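Side-chain contact in homoserine dehydrogenase (PDB 4PG7), which catalyses the NAD(P)-dependent interconversion of aspartate semialdehyde and homoserine, a hydride-transfer step of the aspartate pathway: residues G32-G35 against S36-K40. Residues are numbered along the deposited sequence; the frame is centred on the assembly and turned at random.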
ATOM      1  N   GLY A  32      10.551   1.322 -28.095  1.00 56.58           N
ATOM      2  CA  GLY A  32      10.159   2.703 -27.780  1.00 54.25           C
ATOM      3  C   GLY A  32      10.942   3.175 -26.575  1.00 51.95           C
ATOM      4  O   GLY A  32      12.088   2.756 -26.379  1.00 50.72           O
ATOM      5  N   THR A  33      10.339   4.035 -25.753  1.00 48.81           N
ATOM      6  CA  THR A  33      11.016   4.514 -24.553  1.00 45.56           C
ATOM      7  C   THR A  33      11.198   3.378 -23.562  1.00 40.24           C
ATOM      8  O   THR A  33      12.231   3.273 -22.925  1.00 39.53           O
ATOM      9  CB  THR A  33      10.246   5.666 -23.871  1.00 48.27           C
ATOM     10  OG1 THR A  33       8.907   5.242 -23.615  1.00 53.22           O
ATOM     11  CG2 THR A  33      10.212   6.879 -24.767  1.00 50.71           C
ATOM     12  N   VAL A  34      10.210   2.503 -23.448  1.00 40.77           N
ATOM     13  CA  VAL A  34      10.324   1.379 -22.508  1.00 40.54           C
ATOM     14  C   VAL A  34      11.393   0.384 -23.010  1.00 40.21           C
ATOM     15  O   VAL A  34      12.247  -0.061 -22.239  1.00 39.86           O
ATOM     16  CB  VAL A  34       8.963   0.668 -22.294  1.00 40.92           C
ATOM     17  CG1 VAL A  34       9.133  -0.574 -21.441  1.00 41.28           C
ATOM     18  CG2 VAL A  34       7.945   1.604 -21.647  1.00 42.13           C
ATOM     19  N   GLY A  35      11.325   0.029 -24.289  1.00 39.89           N
ATOM     20  CA  GLY A  35      12.318  -0.885 -24.892  1.00 41.27           C
ATOM     21  C   GLY A  35      13.738  -0.367 -24.786  1.00 39.87           C
ATOM     22  O   GLY A  35      14.636  -1.087 -24.358  1.00 39.22           O
ATOM     23  N   SER A  36      13.935   0.906 -25.109  1.00 41.96           N
ATOM     24  CA  SER A  36      15.254   1.531 -24.957  1.00 41.36           C
ATOM     25  C   SER A  36      15.737   1.467 -23.525  1.00 40.42           C
ATOM     26  O   SER A  36      16.896   1.109 -23.260  1.00 41.06           O
ATOM     27  CB  SER A  36      15.212   2.975 -25.423  1.00 42.68           C
ATOM     28  OG  SER A  36      14.727   3.013 -26.746  1.00 46.62           O
ATOM     29  N   GLY A  37      14.837   1.776 -22.587  1.00 39.02           N
ATOM     30  CA  GLY A  37      15.148   1.667 -21.171  1.00 37.85           C
ATOM     31  C   GLY A  37      15.526   0.274 -20.736  1.00 37.96           C
ATOM     32  O   GLY A  37      16.465   0.104 -19.968  1.00 39.12           O
ATOM     33  N   VAL A  38      14.811  -0.738 -21.233  1.00 39.40           N
ATOM     34  CA  VAL A  38      15.159  -2.136 -20.932  1.00 39.00           C
ATOM     35  C   VAL A  38      16.565  -2.461 -21.412  1.00 40.57           C
ATOM     36  O   VAL A  38      17.339  -3.101 -20.700  1.00 40.96           O
ATOM     37  CB  VAL A  38      14.155  -3.134 -21.554  1.00 40.78           C
ATOM     38  CG1 VAL A  38      14.671  -4.570 -21.470  1.00 40.71           C
ATOM     39  CG2 VAL A  38      12.799  -3.030 -20.841  1.00 40.68           C
ATOM     40  N   VAL A  39      16.894  -2.020 -22.615  1.00 42.50           N
ATOM     41  CA  VAL A  39      18.220  -2.286 -23.181  1.00 46.05           C
ATOM     42  C   VAL A  39      19.293  -1.641 -22.305  1.00 48.83           C
ATOM     43  O   VAL A  39      20.242  -2.310 -21.903  1.00 49.44           O
ATOM     44  CB  VAL A  39      18.321  -1.782 -24.635  1.00 44.82           C
ATOM     45  CG1 VAL A  39      19.758  -1.834 -25.137  1.00 46.75           C
ATOM     46  CG2 VAL A  39      17.417  -2.626 -25.540  1.00 45.76           C
ATOM     47  N   LYS A  40      19.119  -0.354 -21.990  1.00 48.99           N
ATOM     48  CA  LYS A  40      20.091   0.382 -21.175  1.00 48.67           C
ATOM     49  C   LYS A  40      20.310  -0.270 -19.818  1.00 49.03           C
ATOM     50  O   LYS A  40      21.449  -0.418 -19.361  1.00 52.87           O
ATOM     51  CB  LYS A  40      19.642   1.829 -20.978  1.00 48.59           C
TER
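The first turns of helix 33-53 of the NAD-binding domain, in the unit of strand 22-29, helix 33-53 and strand 55-63, join Gly-32, at the N-cap, to Ser-36 through two bonds on one carbonyl. Gly-32 O accepts hydrogen bonds from Ser-36 N (2.9 Å, N-H...O angle 164°) and Ser-36 OG (2.7 Å). Both donors are tilted about 30° from the carbonyl plane, on opposite faces. The hydroxyl reaches back because chi1 of -55° puts OG beside its own backbone N, anti to the carbonyl carbon. Regular helical bonds follow: Gly-37 N to Thr-33 O, Val-38 N to Val-34 O at 2.8 Å, and Val-39 N to Gly-35 O at 3.0 Å. Gly-32 and Gly-35 fit a GxGxxG pattern between strand 22-29 and helix 33-53, consistent with the dinucleotide-binding turn of a Rossmann fold. Two valines each bring a methyl close to the carbonyl oxygen four residues back: Val-38 CG2 is 3.3 Å from Val-34 O, and Val-39 CG2 is 3.4 Å from Gly-35 O. Between the side chains of Val-34 and Val-38 the approach is looser, CG1 to CG2 at 4.5 Å; both also touch helix 323-339, where Thr-33 OG1 hydrogen-bonds Ser-323 OG.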